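Local structure of 3-hydroxyacyl-thioester dehydratase X (Mycobacterium tuberculosis, 4OOB) at residues A22-Y27 and N37-T42; A29-R34 and R162-V167; F63-A68 and F125-R130; L104-T109 and H120-F125; T188-G193 and P221-A226. The protein catalyses the reversible hydration of trans-2-enoyl-CoA to (3R)-3-hydroxyacyl-CoA, with a preference for acyl chains of eight to twelve carbons. One frame throughout, in Å; residues are numbered along the deposited sequence.

Contact 1 of 5, residues A22-Y27 and N37-T42; sequences ANVAAY and NQVPLT
Tyr27 OH and Thr42 OG1 lie 2.7 Å apart in a hydrogen bond for which either hydroxyl could be the donor. OG1 arrives at the edge of the phenol ring, in its plane, and the two side chains meet at about a right angle. Two torsions bring the hydroxyls together: Tyr27 carries CG anti to its backbone N (chi1 174°), whereas Thr42 holds OG1 between its backbone N and carbonyl carbon (chi1 54°). Beside this bond the character of the interface changes. Pro40 and Tyr27 slide past each other in opposite directions, with Pro40 CB 4.2 Å from Tyr27 CE1 on an oblique approach. Val24, three residues earlier on helix 21-31, divides its branches between two partners: CG1 sits 3.9 Å from CD of Pro40, while CG2 comes to 4.1 Å from CG1 of Val39, those two valines crossing roughly perpendicularly. The segment 37-42 thus runs along one side of the helix just before the chain enters helix 43-57. From that next helix Tyr43 meets the Tyr27 ring edge-to-face, and Tyr164 and Val167 of helix 158-167 also touch it. The contact illustrates how a buried patch can be mostly apolar yet specific: branched and ring carbons supply the area, while a single hydroxyl-hydroxyl bond gives it a directional element and probably fixes where the phenol ends.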
# COMPACT_ATOMS: atom_id res chain seq x y z
N ALA A 22 -17.39 -6.95 7.80
CA ALA A 22 -16.60 -8.16 8.16
C ALA A 22 -15.22 -8.10 7.51
O ALA A 22 -14.21 -8.60 8.05
CB ALA A 22 -17.31 -9.44 7.71
N ASN A 23 -15.19 -7.55 6.30
CA ASN A 23 -13.96 -7.44 5.56
C ASN A 23 -13.08 -6.36 6.21
O ASN A 23 -11.89 -6.55 6.37
CB ASN A 23 -14.26 -7.08 4.12
CG ASN A 23 -13.04 -7.14 3.28
OD1 ASN A 23 -12.54 -6.12 2.81
ND2 ASN A 23 -12.51 -8.31 3.15
N VAL A 24 -13.69 -5.25 6.62
CA VAL A 24 -12.99 -4.24 7.38
C VAL A 24 -12.39 -4.86 8.66
O VAL A 24 -11.20 -4.69 8.93
CB VAL A 24 -13.86 -3.01 7.77
CG1 VAL A 24 -13.00 -1.93 8.44
CG2 VAL A 24 -14.60 -2.45 6.56
N ALA A 25 -13.21 -5.59 9.41
CA ALA A 25 -12.77 -6.22 10.68
C ALA A 25 -11.62 -7.14 10.42
O ALA A 25 -10.66 -7.16 11.15
CB ALA A 25 -13.92 -7.00 11.34
N ALA A 26 -11.73 -7.92 9.35
CA ALA A 26 -10.72 -8.93 9.06
C ALA A 26 -9.43 -8.24 8.69
O ALA A 26 -8.38 -8.74 9.05
CB ALA A 26 -11.18 -9.85 7.93
N TYR A 27 -9.54 -7.13 7.94
CA TYR A 27 -8.41 -6.28 7.52
C TYR A 27 -7.76 -5.61 8.70
O TYR A 27 -6.53 -5.62 8.85
CB TYR A 27 -8.88 -5.19 6.50
CG TYR A 27 -7.84 -4.13 6.07
CD1 TYR A 27 -7.58 -2.98 6.85
CD2 TYR A 27 -7.15 -4.24 4.86
CE1 TYR A 27 -6.67 -2.01 6.44
CE2 TYR A 27 -6.25 -3.28 4.44
CZ TYR A 27 -5.99 -2.16 5.24
OH TYR A 27 -5.08 -1.21 4.80
N ASN A 37 -15.99 2.40 13.91
CA ASN A 37 -16.97 3.04 12.99
C ASN A 37 -16.34 3.57 11.72
O ASN A 37 -17.00 3.51 10.68
CB ASN A 37 -17.77 4.20 13.65
CG ASN A 37 -18.55 3.74 14.87
OD1 ASN A 37 -19.09 2.62 14.95
ND2 ASN A 37 -18.58 4.61 15.87
N GLN A 38 -15.10 4.10 11.80
CA GLN A 38 -14.36 4.57 10.60
C GLN A 38 -13.45 3.48 10.05
O GLN A 38 -12.72 2.85 10.78
CB GLN A 38 -13.38 5.72 10.83
CG GLN A 38 -13.50 6.62 12.02
CD GLN A 38 -14.41 7.74 11.74
OE1 GLN A 38 -14.13 8.91 12.04
NE2 GLN A 38 -15.53 7.41 11.15
N VAL A 39 -13.43 3.31 8.73
CA VAL A 39 -12.43 2.42 8.15
C VAL A 39 -11.05 3.02 8.42
O VAL A 39 -10.90 4.24 8.46
CB VAL A 39 -12.62 2.20 6.64
CG1 VAL A 39 -14.01 1.61 6.38
CG2 VAL A 39 -12.39 3.48 5.87
N PRO A 40 -10.06 2.14 8.62
CA PRO A 40 -8.68 2.59 8.68
C PRO A 40 -8.24 3.39 7.45
O PRO A 40 -8.65 3.12 6.35
CB PRO A 40 -7.89 1.28 8.72
CG PRO A 40 -8.87 0.24 9.20
CD PRO A 40 -10.17 0.68 8.61
N LEU A 41 -7.37 4.35 7.67
CA LEU A 41 -6.93 5.29 6.63
C LEU A 41 -6.53 4.61 5.33
O LEU A 41 -6.87 5.09 4.28
CB LEU A 41 -5.77 6.14 7.18
CG LEU A 41 -5.07 7.08 6.22
CD1 LEU A 41 -5.98 8.19 5.71
CD2 LEU A 41 -3.81 7.66 6.88
N THR A 42 -5.80 3.49 5.42
CA THR A 42 -5.32 2.74 4.23
C THR A 42 -6.33 1.72 3.62
O THR A 42 -6.05 1.13 2.58
CB THR A 42 -4.01 1.97 4.59
OG1 THR A 42 -4.21 1.14 5.75
CG2 THR A 42 -2.89 2.94 4.84

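Contact 2 of 5, residues A29-R34 and R162-V167; sequences AVTGLR and RRYAAV
Val30 supplies most of the apolar packing against helix 158-167, spreading its two methyls over different neighbours. CG1 points at the edge of the Tyr164 ring, near its plane, 4.1 Å from CD1, and is a looser 4.4 Å from CG1 of Val167. CG2, anti to the backbone N of Val30, settles instead on the opposing helix backbone, 3.8 Å from Tyr164 N. Thr31 adds its methyl, CG2 lying obliquely 4.0 Å from Tyr164 CE1, while its hydroxyl turns back to the carbonyl of Tyr27 in its own helix. The second kind of contact is of a guanidinium face with aliphatic carbon. The Arg163 chain bends at chi3 (-70°) and lays one face of its guanidinium over Val30, whose CG2 is 4.2 Å above the centre of that plane. No hydrogen bond crosses between the two segments. Backbone bonding belongs to the helix end: Gly32, with positive phi, closes it through Leu33 N to Ala28 O and a weak bond from Gly32 N to Ala29 O. The arrangement is thus a helix finished by a Schellman motif, whose last turn packs on a helix of the MaoC-like region, where Tyr164 also meets His192 edge-to-face.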
# COMPACT_ATOMS: atom_id res chain seq x y z
N ALA A 29 -7.86 -6.71 11.67
CA ALA A 29 -7.18 -7.75 12.46
C ALA A 29 -5.83 -8.15 11.88
O ALA A 29 -4.81 -8.25 12.59
CB ALA A 29 -8.07 -8.99 12.60
N VAL A 30 -5.82 -8.41 10.57
CA VAL A 30 -4.57 -8.86 9.94
C VAL A 30 -3.47 -7.76 9.95
O VAL A 30 -2.29 -8.08 10.10
CB VAL A 30 -4.79 -9.43 8.52
CG1 VAL A 30 -5.14 -8.33 7.56
CG2 VAL A 30 -3.53 -10.10 8.02
N THR A 31 -3.87 -6.49 9.74
CA THR A 31 -2.90 -5.38 9.75
C THR A 31 -2.52 -4.90 11.15
O THR A 31 -1.55 -4.15 11.29
CB THR A 31 -3.36 -4.20 8.91
OG1 THR A 31 -4.60 -3.67 9.42
CG2 THR A 31 -3.54 -4.64 7.45
N GLY A 32 -3.23 -5.39 12.17
CA GLY A 32 -3.05 -4.96 13.54
C GLY A 32 -3.59 -3.56 13.80
O GLY A 32 -3.05 -2.82 14.61
N LEU A 33 -4.61 -3.15 13.08
CA LEU A 33 -5.14 -1.82 13.17
C LEU A 33 -6.49 -1.94 13.88
O LEU A 33 -6.96 -3.05 14.15
CB LEU A 33 -5.29 -1.28 11.76
CG LEU A 33 -4.32 -0.25 11.23
CD1 LEU A 33 -2.89 -0.32 11.76
CD2 LEU A 33 -4.31 -0.28 9.73
N ARG A 34 -7.10 -0.81 14.22
CA ARG A 34 -8.25 -0.80 15.10
C ARG A 34 -9.51 -0.91 14.24
O ARG A 34 -9.62 -0.22 13.26
CB ARG A 34 -8.26 0.49 15.91
CG ARG A 34 -9.02 0.38 17.22
CD ARG A 34 -9.37 1.75 17.81
NE ARG A 34 -10.61 2.22 17.20
CZ ARG A 34 -11.83 2.11 17.73
NH1 ARG A 34 -12.03 1.55 18.93
NH2 ARG A 34 -12.88 2.58 17.04
N ARG A 162 -0.10 -14.53 3.45
CA ARG A 162 -1.21 -15.31 2.83
C ARG A 162 -2.53 -14.77 3.38
O ARG A 162 -3.45 -14.54 2.63
CB ARG A 162 -1.11 -16.86 3.03
CG ARG A 162 0.01 -17.55 2.26
CD ARG A 162 0.02 -19.10 2.32
NE ARG A 162 0.36 -19.56 3.67
CZ ARG A 162 1.59 -19.77 4.15
NH1 ARG A 162 2.67 -19.62 3.39
NH2 ARG A 162 1.74 -20.19 5.38
N ARG A 163 -2.62 -14.50 4.69
CA ARG A 163 -3.89 -13.95 5.22
C ARG A 163 -4.21 -12.56 4.66
O ARG A 163 -5.37 -12.27 4.35
CB ARG A 163 -3.93 -13.89 6.76
CG ARG A 163 -4.45 -15.14 7.44
CD ARG A 163 -5.14 -14.75 8.76
NE ARG A 163 -4.15 -14.31 9.72
CZ ARG A 163 -4.30 -13.37 10.65
NH1 ARG A 163 -5.43 -12.67 10.82
NH2 ARG A 163 -3.28 -13.12 11.45
N TYR A 164 -3.20 -11.70 4.60
CA TYR A 164 -3.35 -10.35 4.03
C TYR A 164 -3.85 -10.40 2.57
O TYR A 164 -4.68 -9.60 2.14
CB TYR A 164 -2.03 -9.54 4.10
CG TYR A 164 -2.27 -8.16 3.56
CD1 TYR A 164 -3.06 -7.24 4.26
CD2 TYR A 164 -1.85 -7.81 2.29
CE1 TYR A 164 -3.35 -5.99 3.70
CE2 TYR A 164 -2.15 -6.59 1.74
CZ TYR A 164 -2.88 -5.67 2.42
OH TYR A 164 -3.15 -4.40 1.82
N ALA A 165 -3.38 -11.38 1.80
CA ALA A 165 -3.82 -11.50 0.41
C ALA A 165 -5.32 -11.66 0.31
O ALA A 165 -5.97 -10.97 -0.48
CB ALA A 165 -3.11 -12.66 -0.28
N ALA A 166 -5.86 -12.60 1.09
CA ALA A 166 -7.32 -12.83 1.17
C ALA A 166 -8.16 -11.57 1.54
O ALA A 166 -9.30 -11.38 1.09
CB ALA A 166 -7.61 -13.96 2.18
N VAL A 167 -7.58 -10.70 2.32
CA VAL A 167 -8.32 -9.59 2.86
C VAL A 167 -8.13 -8.28 2.09
O VAL A 167 -9.06 -7.56 2.02
CB VAL A 167 -7.98 -9.46 4.36
CG1 VAL A 167 -8.75 -8.35 5.02
CG2 VAL A 167 -8.28 -10.78 5.05

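Contact 3 of 5, residues F63-A68 and F125-R130; sequences FAAMGA and FLHQQR
Phe125 starts the contact by meeting two alanine methyls with CD1 and CE1, both obliquely: CD1 is 4.2 Å from Ala68 CB, and CE1 stands equally far from Ala64 CB. Phe49 of helix 43-57 touches Phe125 and Ala64 alike, so that helix adds to the same apolar cluster. At Leu126 it is the backbone that acts. Its carbonyl O lies 3.2 Å from Ala68 CA in a CA-H...O contact, next to the regular pairing of Leu126 with Ile69. That pairing explains the layout: the segment 63-68 is the lead-in to strand 69-77, neighbour of strand 116-128 in the antiparallel hotdog sheet. The lead-in bends through a type II turn from Ala65 to Ala68, closed by Ala68 N to Ala65 O at 2.9 Å, with Gly67 at the position of positive phi. His127 comes next. Its CG is anti to the carbonyl carbon (chi1 -63°), which brings the imidazole alongside the turn, obliquely to both methyls, ND1 being 3.9 Å from the CB atoms of both Ala65 and Ala68. Gln128 follows with an extended chain, its CG 3.7 Å from Gly67 O; the modelled orientation of its amide is doubtful. Gln129 folds back on the strand itself, NE2 donating to His127 O at 2.7 Å, from 45° above the carbonyl plane and with the acceptor near the plane of its own amide.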
# COMPACT_ATOMS: atom_id res chain seq x y z
N PHE A 63 -5.42 -8.87 -8.34
CA PHE A 63 -3.99 -9.15 -8.30
C PHE A 63 -3.33 -7.94 -8.92
O PHE A 63 -3.80 -7.41 -9.94
CB PHE A 63 -3.50 -10.36 -9.16
CG PHE A 63 -4.39 -11.59 -9.15
CD1 PHE A 63 -4.04 -12.71 -8.42
CD2 PHE A 63 -5.50 -11.67 -9.98
CE1 PHE A 63 -4.80 -13.85 -8.44
CE2 PHE A 63 -6.29 -12.82 -10.01
CZ PHE A 63 -5.95 -13.90 -9.23
N ALA A 64 -2.21 -7.53 -8.33
CA ALA A 64 -1.28 -6.65 -9.00
C ALA A 64 -0.64 -7.57 -10.02
O ALA A 64 -0.61 -8.78 -9.82
CB ALA A 64 -0.26 -6.07 -8.03
N ALA A 65 -0.19 -7.00 -11.13
CA ALA A 65 0.46 -7.82 -12.17
C ALA A 65 1.59 -8.54 -11.48
O ALA A 65 2.25 -7.99 -10.52
CB ALA A 65 0.99 -6.98 -13.34
N MET A 66 1.83 -9.75 -11.95
CA MET A 66 2.73 -10.64 -11.27
C MET A 66 4.09 -9.97 -11.31
O MET A 66 4.52 -9.43 -12.32
CB MET A 66 2.73 -12.01 -11.94
CG MET A 66 3.17 -13.13 -11.02
SD MET A 66 3.13 -14.72 -11.86
CE MET A 66 1.50 -14.88 -12.54
N GLY A 67 4.75 -9.93 -10.19
CA GLY A 67 6.05 -9.32 -10.19
C GLY A 67 6.12 -7.79 -10.06
O GLY A 67 7.20 -7.33 -9.58
N ALA A 68 5.04 -7.05 -10.49
CA ALA A 68 4.88 -5.60 -10.23
C ALA A 68 5.38 -5.25 -8.86
O ALA A 68 5.25 -6.03 -7.92
CB ALA A 68 3.43 -5.19 -10.27
N PHE A 125 2.84 1.93 -9.41
CA PHE A 125 3.41 0.61 -9.61
C PHE A 125 4.51 0.64 -10.69
O PHE A 125 4.42 1.39 -11.68
CB PHE A 125 2.31 -0.39 -10.00
CG PHE A 125 1.62 -1.00 -8.82
CD1 PHE A 125 2.28 -1.89 -8.00
CD2 PHE A 125 0.30 -0.71 -8.56
CE1 PHE A 125 1.63 -2.47 -6.91
CE2 PHE A 125 -0.34 -1.27 -7.46
CZ PHE A 125 0.33 -2.12 -6.63
N LEU A 126 5.57 -0.12 -10.42
CA LEU A 126 6.66 -0.43 -11.36
C LEU A 126 6.36 -1.82 -11.94
O LEU A 126 6.28 -2.84 -11.21
CB LEU A 126 8.04 -0.46 -10.66
CG LEU A 126 9.26 -0.82 -11.54
CD1 LEU A 126 9.62 0.30 -12.51
CD2 LEU A 126 10.47 -1.18 -10.72
N HIS A 127 6.11 -1.83 -13.24
CA HIS A 127 5.97 -3.06 -13.98
C HIS A 127 7.30 -3.45 -14.59
O HIS A 127 7.76 -2.85 -15.55
CB HIS A 127 4.91 -2.89 -15.03
CG HIS A 127 3.56 -2.63 -14.44
ND1 HIS A 127 2.85 -3.58 -13.74
CD2 HIS A 127 2.78 -1.52 -14.45
CE1 HIS A 127 1.70 -3.08 -13.34
NE2 HIS A 127 1.64 -1.83 -13.75
N GLN A 128 7.90 -4.48 -14.04
CA GLN A 128 9.25 -4.82 -14.44
C GLN A 128 9.36 -5.19 -15.92
O GLN A 128 8.46 -5.86 -16.52
CB GLN A 128 9.80 -5.98 -13.61
CG GLN A 128 9.55 -5.93 -12.12
CD GLN A 128 10.49 -6.86 -11.35
OE1 GLN A 128 10.06 -7.64 -10.48
NE2 GLN A 128 11.75 -6.81 -11.70
N GLN A 129 10.51 -4.82 -16.48
CA GLN A 129 10.89 -5.03 -17.90
C GLN A 129 12.14 -4.21 -18.17
O GLN A 129 12.41 -3.23 -17.46
CB GLN A 129 9.77 -4.57 -18.87
CG GLN A 129 9.42 -3.11 -18.74
CD GLN A 129 7.99 -2.81 -19.14
OE1 GLN A 129 7.72 -2.55 -20.27
NE2 GLN A 129 7.09 -2.79 -18.18
N ARG A 130 12.86 -4.55 -19.23
CA ARG A 130 13.99 -3.71 -19.70
C ARG A 130 13.46 -2.43 -20.31
O ARG A 130 12.50 -2.46 -21.05
CB ARG A 130 14.85 -4.41 -20.78
CG ARG A 130 16.31 -4.04 -20.67
CD ARG A 130 17.20 -4.56 -21.80
NE ARG A 130 16.97 -3.63 -22.85
CZ ARG A 130 17.71 -2.60 -23.18
NH1 ARG A 130 18.90 -2.38 -22.68
NH2 ARG A 130 17.21 -1.80 -24.06

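Contact 4 of 5, residues L104-T109 and H120-F125; sequences LVDLVT and HQVTTF
Thr124 OG1 donates a hydrogen bond, modelled at 2.5 Å, to Asp106 OD1, meeting the carboxylate 39° out of its plane. Asp106 CG (chi1 -71°) and Thr124 OG1 (chi1 -64°) both lie anti to their carbonyl carbons, which puts the two groups side by side, pointing the same way, as suits a non-hydrogen-bonded antiparallel pair; CG of the aspartate also rests 4.1 Å from CG1 of Val122. Farther along this face Val108 sends CG2 to Val122 CG1 (4.2 Å) and CG1 to His120 CE1 (3.8 Å). On the opposite face Leu107 CD2 lies in the plane of the Phe125 ring at its edge, 3.9 Å from Phe125 CD2, the two side chains crossing at about a right angle. What sets these neighbours in register is the backbone ladder. Val105 with Phe125, Leu107 with Thr123 and Thr109 with Gln121 are hydrogen-bonded pairs, each joined in both directions, and six bonds of 2.8 to 3.2 Å result. In the next shell Arg97 makes a salt bridge to Asp106 OD1 and Asn95 bonds OD2, so the carboxylate is held from the adjoining strand 86-99 too and would probably remain ionised. His120 ND1 is hydrogen-bonded to Asn110 OD1. Phe45 and Val52 of helix 43-57 cover the face that bears Leu107, Thr109, Gln121 and Thr123. Long neighbouring strands of an antiparallel sheet curled round a helix are the hallmark of the hotdog fold: bun and sausage.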
# COMPACT_ATOMS: atom_id res chain seq x y z
N LEU A 104 6.87 2.72 -14.88
CA LEU A 104 6.06 3.19 -13.80
C LEU A 104 4.79 3.74 -14.43
O LEU A 104 4.85 4.39 -15.48
CB LEU A 104 6.74 4.33 -13.00
CG LEU A 104 8.13 4.06 -12.42
CD1 LEU A 104 8.86 5.36 -12.07
CD2 LEU A 104 8.01 3.21 -11.14
N VAL A 105 3.69 3.51 -13.74
CA VAL A 105 2.42 4.15 -14.07
C VAL A 105 1.73 4.59 -12.79
O VAL A 105 1.83 3.91 -11.76
CB VAL A 105 1.51 3.19 -14.83
CG1 VAL A 105 1.21 1.94 -13.98
CG2 VAL A 105 0.23 3.91 -15.20
N ASP A 106 1.00 5.69 -12.86
CA ASP A 106 0.23 6.15 -11.74
C ASP A 106 -1.22 5.74 -11.87
O ASP A 106 -1.84 5.91 -12.92
CB ASP A 106 0.29 7.66 -11.65
CG ASP A 106 1.65 8.22 -11.20
OD1 ASP A 106 2.55 7.51 -10.67
OD2 ASP A 106 1.78 9.43 -11.41
N LEU A 107 -1.77 5.22 -10.77
CA LEU A 107 -3.20 4.81 -10.69
C LEU A 107 -3.88 5.70 -9.69
O LEU A 107 -3.53 5.68 -8.53
CB LEU A 107 -3.30 3.37 -10.25
CG LEU A 107 -3.18 2.25 -11.28
CD1 LEU A 107 -2.78 2.72 -12.64
CD2 LEU A 107 -2.27 1.13 -10.83
N VAL A 108 -4.80 6.54 -10.17
CA VAL A 108 -5.28 7.69 -9.39
C VAL A 108 -6.73 7.34 -9.08
O VAL A 108 -7.52 7.10 -10.00
CB VAL A 108 -5.10 8.98 -10.21
CG1 VAL A 108 -5.63 10.20 -9.50
CG2 VAL A 108 -3.62 9.19 -10.56
N THR A 109 -7.05 7.24 -7.80
CA THR A 109 -8.36 6.83 -7.36
C THR A 109 -9.05 7.91 -6.49
O THR A 109 -8.44 8.49 -5.56
CB THR A 109 -8.29 5.48 -6.62
OG1 THR A 109 -7.80 4.49 -7.51
CG2 THR A 109 -9.62 4.99 -6.16
N HIS A 120 -8.65 10.22 -1.57
CA HIS A 120 -7.97 10.30 -2.84
C HIS A 120 -6.64 9.55 -2.76
O HIS A 120 -5.90 9.70 -1.79
CB HIS A 120 -7.72 11.79 -3.16
CG HIS A 120 -6.99 12.02 -4.45
ND1 HIS A 120 -7.64 12.18 -5.66
CD2 HIS A 120 -5.68 12.15 -4.70
CE1 HIS A 120 -6.74 12.35 -6.61
NE2 HIS A 120 -5.54 12.33 -6.05
N GLN A 121 -6.29 8.82 -3.81
CA GLN A 121 -5.02 8.11 -3.83
C GLN A 121 -4.26 8.13 -5.18
O GLN A 121 -4.85 7.99 -6.21
CB GLN A 121 -5.27 6.69 -3.40
CG GLN A 121 -4.09 5.77 -3.54
CD GLN A 121 -4.46 4.38 -3.06
OE1 GLN A 121 -4.06 4.00 -1.98
NE2 GLN A 121 -5.27 3.65 -3.84
N VAL A 122 -2.94 8.29 -5.08
CA VAL A 122 -1.99 8.07 -6.15
C VAL A 122 -1.06 6.90 -5.74
O VAL A 122 -0.34 6.93 -4.72
CB VAL A 122 -1.15 9.31 -6.50
CG1 VAL A 122 -0.40 9.10 -7.81
CG2 VAL A 122 -2.02 10.60 -6.61
N THR A 123 -1.17 5.84 -6.52
CA THR A 123 -0.46 4.64 -6.33
C THR A 123 0.42 4.53 -7.56
O THR A 123 -0.07 4.62 -8.69
CB THR A 123 -1.42 3.43 -6.36
OG1 THR A 123 -2.26 3.45 -5.20
CG2 THR A 123 -0.64 2.08 -6.50
N THR A 124 1.68 4.26 -7.34
CA THR A 124 2.57 4.08 -8.42
C THR A 124 3.09 2.66 -8.34
O THR A 124 3.70 2.26 -7.36
CB THR A 124 3.69 5.13 -8.30
OG1 THR A 124 3.09 6.40 -8.46
CG2 THR A 124 4.70 4.99 -9.36
N PHE A 125 2.84 1.93 -9.41
CA PHE A 125 3.41 0.61 -9.61
C PHE A 125 4.51 0.64 -10.69
O PHE A 125 4.42 1.39 -11.68
CB PHE A 125 2.31 -0.39 -10.00
CG PHE A 125 1.62 -1.00 -8.82
CD1 PHE A 125 2.28 -1.89 -8.00
CD2 PHE A 125 0.30 -0.71 -8.56
CE1 PHE A 125 1.63 -2.47 -6.91
CE2 PHE A 125 -0.34 -1.27 -7.46
CZ PHE A 125 0.33 -2.12 -6.63

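Contact 5 of 5, residues T188-G193 and P221-A226; sequences TVIAHG and PVLLPA
Ala191 and Leu224 turn their side chains toward each other's segment, and the alanine methyl, Ala191 CB, abuts two branches of the other segment, Val222 CG1 at 3.8 Å and Leu224 CD2 at 3.9 Å. Leu224 lies along the opposing backbone, its CG 3.7 Å from Ala191 N. On the other flank Ile190 and Leu223 slant across one another, CG2 of the isoleucine coming to 3.5 Å from CD2 of the leucine; with CG1 of Ile190 between backbone N and carbonyl carbon (chi1 70°), CG2 is left to make that meeting. These orientations go with a single backbone bridge of Ile190 with Leu223. Ala191 N donates to Val222 O at 2.9 Å, and Leu224 N to Val189 O at 3.3 Å. Thr188 OG1 also donates to Val189 O, which therefore accepts two bonds. Beyond the bridge a water accepts from Val222 N and donates to Ala191 O, 2.9 Å from each atom. Next along the chain His192, the N-cap of helix 193-199, stacks on His175. Between two irregular loops, then, two direct peptide bonds and one bridging water make the tie, with aliphatic branches packed around them.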
# COMPACT_ATOMS: atom_id res chain seq x y z
N THR A 188 12.82 -14.95 -2.04
CA THR A 188 11.72 -15.60 -1.34
C THR A 188 10.48 -14.79 -1.65
O THR A 188 10.56 -13.75 -2.32
CB THR A 188 11.92 -15.62 0.20
OG1 THR A 188 11.71 -14.30 0.75
CG2 THR A 188 13.25 -16.01 0.56
N VAL A 189 9.36 -15.24 -1.11
CA VAL A 189 8.10 -14.48 -1.16
C VAL A 189 8.28 -13.17 -0.41
O VAL A 189 9.11 -13.10 0.47
CB VAL A 189 6.98 -15.31 -0.53
CG1 VAL A 189 6.63 -16.44 -1.48
CG2 VAL A 189 7.41 -15.90 0.83
N ILE A 190 7.55 -12.11 -0.79
CA ILE A 190 7.75 -10.80 -0.19
C ILE A 190 6.42 -10.25 0.29
O ILE A 190 5.42 -10.62 -0.25
CB ILE A 190 8.46 -9.81 -1.15
CG1 ILE A 190 7.51 -9.43 -2.26
CG2 ILE A 190 9.78 -10.40 -1.66
CD1 ILE A 190 8.03 -8.58 -3.39
N ALA A 191 6.43 -9.39 1.32
CA ALA A 191 5.21 -8.73 1.80
C ALA A 191 4.72 -7.77 0.75
O ALA A 191 5.51 -7.14 0.08
CB ALA A 191 5.47 -7.96 3.08
N HIS A 192 3.41 -7.62 0.67
CA HIS A 192 2.80 -6.50 -0.09
C HIS A 192 3.22 -5.16 0.51
O HIS A 192 3.34 -5.04 1.74
CB HIS A 192 1.28 -6.53 -0.05
CG HIS A 192 0.68 -7.86 -0.28
ND1 HIS A 192 -0.28 -8.08 -1.25
CD2 HIS A 192 0.85 -9.04 0.35
CE1 HIS A 192 -0.65 -9.35 -1.22
NE2 HIS A 192 0.03 -9.96 -0.27
N GLY A 193 3.44 -4.15 -0.34
CA GLY A 193 3.77 -2.83 0.14
C GLY A 193 2.69 -2.30 1.04
O GLY A 193 3.00 -1.72 2.08
N PRO A 221 12.60 -4.59 -0.64
CA PRO A 221 11.50 -5.52 -0.51
C PRO A 221 11.54 -6.22 0.84
O PRO A 221 12.59 -6.35 1.43
CB PRO A 221 11.71 -6.49 -1.67
CG PRO A 221 13.19 -6.42 -1.97
CD PRO A 221 13.48 -4.96 -1.78
N VAL A 222 10.40 -6.55 1.38
CA VAL A 222 10.34 -7.11 2.70
C VAL A 222 10.31 -8.60 2.50
O VAL A 222 9.21 -9.17 2.17
CB VAL A 222 9.12 -6.57 3.42
CG1 VAL A 222 8.86 -7.32 4.73
CG2 VAL A 222 9.32 -5.06 3.67
N LEU A 223 11.51 -9.22 2.56
CA LEU A 223 11.65 -10.66 2.34
C LEU A 223 11.18 -11.36 3.55
O LEU A 223 11.47 -10.93 4.63
CB LEU A 223 13.08 -11.08 2.10
CG LEU A 223 13.78 -10.47 0.89
CD1 LEU A 223 15.23 -11.01 0.94
CD2 LEU A 223 13.06 -10.82 -0.40
N LEU A 224 10.41 -12.43 3.38
CA LEU A 224 9.72 -13.07 4.52
C LEU A 224 10.45 -14.39 4.87
O LEU A 224 11.03 -15.00 3.99
CB LEU A 224 8.24 -13.33 4.18
CG LEU A 224 7.38 -12.21 3.58
CD1 LEU A 224 6.00 -12.74 3.22
CD2 LEU A 224 7.22 -11.06 4.58
N PRO A 225 10.45 -14.79 6.16
CA PRO A 225 9.97 -14.01 7.33
C PRO A 225 10.83 -12.76 7.57
O PRO A 225 12.03 -12.76 7.33
CB PRO A 225 10.17 -14.99 8.50
CG PRO A 225 11.25 -15.95 8.02
CD PRO A 225 10.93 -16.12 6.56
N ALA A 226 10.22 -11.69 8.04
CA ALA A 226 10.92 -10.43 8.25
C ALA A 226 10.75 -10.00 9.70
O ALA A 226 9.64 -10.02 10.26
CB ALA A 226 10.35 -9.37 7.34
O HOH W 1 8.11 -6.00 -0.25

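Contacts 1 and 2 use successive parts of helix 21-31, their centres about 10 Å apart, and touch where Val167 packs on Tyr27. Contact 5 meets contact 2 through Tyr164 and His192, with centres about 15 Å apart. Contacts 3 and 4 share Phe125 on strand 116-128, with centres about 13 Å apart; contacts 1 and 3 fall on opposite sides of the chain's centre, about 27 Å between centres. Asp170 and His175 belong to a GDxNPxH sequence like the hydratase 2 motif, where they are probably the catalytic pair, as in relatives. Asp170 bonds the Ala64 backbone and touches His192, on which His175 stacks, so contacts 2, 3 and 5 probably border the active site.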